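Local coordinates for hypothetical protein, similar to alpha-acetolactate decarboxylase (Staphylococcus aureus subsp. aureus, PDB 1XV2) that probably decarboxylates alpha-acetolactate to acetoin, as a zinc-binding relative of alpha-acetolactate decarboxylase, at residues A[82-87]-A[199-204]. Residues are numbered along the deposited sequence; the frame is centred on the assembly and turned at random.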
ATOM      1  N   PHE A  82     -15.409  -4.835  11.101  1.00 25.01           N
ATOM      2  CA  PHE A  82     -15.572  -6.251  10.805  1.00 25.29           C
ATOM      3  C   PHE A  82     -16.968  -6.698  10.403  1.00 25.85           C
ATOM      4  O   PHE A  82     -17.911  -6.625  11.184  1.00 25.23           O
ATOM      5  CB  PHE A  82     -15.095  -7.098  11.985  1.00 24.66           C
ATOM      6  CG  PHE A  82     -14.838  -8.532  11.626  1.00 25.46           C
ATOM      7  CD1 PHE A  82     -13.878  -8.856  10.673  1.00 24.74           C
ATOM      8  CD2 PHE A  82     -15.565  -9.559  12.221  1.00 26.51           C
ATOM      9  CE1 PHE A  82     -13.644 -10.183  10.315  1.00 25.23           C
ATOM     10  CE2 PHE A  82     -15.339 -10.890  11.871  1.00 24.30           C
ATOM     11  CZ  PHE A  82     -14.376 -11.201  10.915  1.00 25.16           C
ATOM     12  N   LYS A  83     -17.067  -7.170   9.166  1.00 27.72           N
ATOM     13  CA  LYS A  83     -18.307  -7.680   8.596  1.00 29.75           C
ATOM     14  C   LYS A  83     -17.942  -9.039   7.989  1.00 29.30           C
ATOM     15  O   LYS A  83     -17.514  -9.123   6.836  1.00 27.99           O
ATOM     16  CB  LYS A  83     -18.816  -6.723   7.512  1.00 31.90           C
ATOM     17  CG  LYS A  83     -19.989  -7.246   6.696  1.00 35.87           C
ATOM     18  CD  LYS A  83     -21.236  -7.435   7.542  1.00 38.31           C
ATOM     19  CE  LYS A  83     -22.355  -8.060   6.721  1.00 39.49           C
ATOM     20  NZ  LYS A  83     -21.968  -9.412   6.222  1.00 41.24           N
ATOM     21  N   ALA A  84     -18.098 -10.096   8.782  1.00 29.27           N
ATOM     22  CA  ALA A  84     -17.764 -11.448   8.343  1.00 29.59           C
ATOM     23  C   ALA A  84     -18.499 -11.865   7.079  1.00 30.07           C
ATOM     24  O   ALA A  84     -19.727 -11.828   7.024  1.00 30.87           O
ATOM     25  CB  ALA A  84     -18.053 -12.445   9.460  1.00 30.28           C
ATOM     26  N   SER A  85     -17.743 -12.261   6.060  1.00 29.96           N
ATOM     27  CA  SER A  85     -18.349 -12.703   4.812  1.00 31.10           C
ATOM     28  C   SER A  85     -18.401 -14.228   4.786  1.00 31.17           C
ATOM     29  O   SER A  85     -19.042 -14.825   3.921  1.00 31.47           O
ATOM     30  CB  SER A  85     -17.558 -12.175   3.614  1.00 31.31           C
ATOM     31  OG  SER A  85     -16.185 -12.482   3.733  1.00 34.28           O
ATOM     32  N   LYS A  86     -17.726 -14.850   5.749  1.00 29.50           N
ATOM     33  CA  LYS A  86     -17.705 -16.302   5.856  1.00 28.58           C
ATOM     34  C   LYS A  86     -17.425 -16.721   7.296  1.00 28.29           C
ATOM     35  O   LYS A  86     -16.597 -16.116   7.979  1.00 26.12           O
ATOM     36  CB  LYS A  86     -16.645 -16.900   4.921  1.00 29.34           C
ATOM     37  CG  LYS A  86     -16.592 -18.423   4.966  1.00 31.80           C
ATOM     38  CD  LYS A  86     -15.616 -19.003   3.952  1.00 33.38           C
ATOM     39  CE  LYS A  86     -16.136 -18.879   2.527  1.00 34.64           C
ATOM     40  NZ  LYS A  86     -15.186 -19.473   1.536  1.00 33.72           N
ATOM     41  N   THR A  87     -18.129 -17.754   7.748  1.00 26.49           N
ATOM     42  CA  THR A  87     -17.976 -18.272   9.100  1.00 26.49           C
ATOM     43  C   THR A  87     -17.870 -19.791   9.026  1.00 26.50           C
ATOM     44  O   THR A  87     -18.481 -20.410   8.154  1.00 25.93           O
ATOM     45  CB  THR A  87     -19.192 -17.902   9.971  1.00 27.30           C
ATOM     46  OG1 THR A  87     -19.375 -16.480   9.961  1.00 28.35           O
ATOM     47  CG2 THR A  87     -18.988 -18.364  11.400  1.00 25.76           C
ATOM     48  N   VAL A 199     -14.606 -20.836  16.421  1.00 19.25           N
ATOM     49  CA  VAL A 199     -15.370 -20.437  15.247  1.00 19.55           C
ATOM     50  C   VAL A 199     -14.480 -19.430  14.523  1.00 19.72           C
ATOM     51  O   VAL A 199     -13.910 -18.540  15.154  1.00 19.63           O
ATOM     52  CB  VAL A 199     -16.699 -19.746  15.631  1.00 19.95           C
ATOM     53  CG1 VAL A 199     -17.387 -19.206  14.380  1.00 20.39           C
ATOM     54  CG2 VAL A 199     -17.606 -20.729  16.351  1.00 20.36           C
ATOM     55  N   VAL A 200     -14.348 -19.582  13.213  1.00 18.64           N
ATOM     56  CA  VAL A 200     -13.522 -18.679  12.428  1.00 19.10           C
ATOM     57  C   VAL A 200     -14.366 -17.792  11.520  1.00 20.96           C
ATOM     58  O   VAL A 200     -15.215 -18.281  10.769  1.00 19.25           O
ATOM     59  CB  VAL A 200     -12.518 -19.454  11.539  1.00 18.34           C
ATOM     60  CG1 VAL A 200     -11.663 -18.475  10.746  1.00 17.09           C
ATOM     61  CG2 VAL A 200     -11.640 -20.358  12.400  1.00 17.98           C
ATOM     62  N   GLU A 201     -14.123 -16.488  11.597  1.00 21.13           N
ATOM     63  CA  GLU A 201     -14.828 -15.519  10.765  1.00 23.11           C
ATOM     64  C   GLU A 201     -13.809 -14.814   9.878  1.00 22.86           C
ATOM     65  O   GLU A 201     -12.751 -14.385  10.347  1.00 24.29           O
ATOM     66  CB  GLU A 201     -15.557 -14.492  11.633  1.00 23.87           C
ATOM     67  CG  GLU A 201     -16.760 -15.051  12.364  1.00 28.25           C
ATOM     68  CD  GLU A 201     -17.336 -14.069  13.362  1.00 30.38           C
ATOM     69  OE1 GLU A 201     -16.667 -13.796  14.383  1.00 34.24           O
ATOM     70  OE2 GLU A 201     -18.451 -13.564  13.125  1.00 32.04           O
ATOM     71  N   ILE A 202     -14.124 -14.704   8.594  1.00 21.49           N
ATOM     72  CA  ILE A 202     -13.230 -14.056   7.645  1.00 22.24           C
ATOM     73  C   ILE A 202     -13.934 -12.925   6.907  1.00 22.75           C
ATOM     74  O   ILE A 202     -15.152 -12.958   6.708  1.00 21.05           O
ATOM     75  CB  ILE A 202     -12.715 -15.056   6.587  1.00 21.61           C
ATOM     76  CG1 ILE A 202     -12.041 -16.245   7.266  1.00 23.03           C
ATOM     77  CG2 ILE A 202     -11.718 -14.370   5.664  1.00 23.00           C
ATOM     78  CD1 ILE A 202     -11.540 -17.297   6.292  1.00 24.05           C
ATOM     79  N   GLN A 203     -13.157 -11.923   6.510  1.00 23.54           N
ATOM     80  CA  GLN A 203     -13.673 -10.792   5.753  1.00 23.85           C
ATOM     81  C   GLN A 203     -12.636 -10.443   4.693  1.00 23.39           C
ATOM     82  O   GLN A 203     -11.475 -10.188   5.015  1.00 24.64           O
ATOM     83  CB  GLN A 203     -13.912  -9.584   6.658  1.00 25.83           C
ATOM     84  CG  GLN A 203     -14.486  -8.387   5.908  1.00 27.91           C
ATOM     85  CD  GLN A 203     -14.668  -7.162   6.783  1.00 28.61           C
ATOM     86  OE1 GLN A 203     -15.238  -6.161   6.350  1.00 31.06           O
ATOM     87  NE2 GLN A 203     -14.180  -7.231   8.017  1.00 29.56           N
ATOM     88  N   ASN A 204     -13.053 -10.446   3.430  1.00 21.34           N
ATOM     89  CA  ASN A 204     -12.154 -10.130   2.328  1.00 22.37           C
ATOM     90  C   ASN A 204     -12.281  -8.646   1.983  1.00 21.72           C
ATOM     91  O   ASN A 204     -13.388  -8.127   1.864  1.00 22.30           O
ATOM     92  CB  ASN A 204     -12.502 -10.995   1.115  1.00 23.41           C
ATOM     93  CG  ASN A 204     -12.546 -12.477   1.456  1.00 24.59           C
ATOM     94  OD1 ASN A 204     -11.525 -13.086   1.784  1.00 24.54           O
ATOM     95  ND2 ASN A 204     -13.736 -13.060   1.392  1.00 25.97           N
TER
HETATM   96  O   HOH W   1     -20.379 -14.995  11.960  1.00 38.72           O
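Backbone bonds between Ser85, Lys86 and Ile202 start the pairing of 82-87 with segment 199-204. Ser85 N donates to Ile202 O at 2.8 Å, and a weak bond from Lys86 N shares that oxygen. Ser85 OG adds a third donor, 3.2 Å from Ile202 O and above the carbonyl plane; with chi1 at 52° the hydroxyl sits between its own N and C, which brings it to that carbonyl. In return, Ile202 N donates to Lys86 O at 2.9 Å. Two residues, Ser85 and Lys86, thus face the single Ile202, a classic beta bulge at the point where the incoming loop becomes strand 86-94. Strand 198-204 lies between this strand and 113-118 in the curled antiparallel sheet, and Ile202 packs on Phe88 and on Ile102 of helix 95-105. On the other face, Thr87 and Glu201 form a non-hydrogen-bonded pair with side chains side by side. One water joins them, 2.7 Å from Thr87 OG1 and donating to Glu201 OE2. Nonpolar contacts flank this pair. With CG anti to its N (chi1 -163°), the Phe82 ring extends to segment 199-204 and sets its CZ edge against Glu201 CB at 3.6 Å, with ring and carboxylate planes nearly perpendicular; Ala114 and Lys116 of strand 113-118 also touch the ring. The methyl of Thr87, CG2, presses on Val199 CG1 at a tight 3.5 Å.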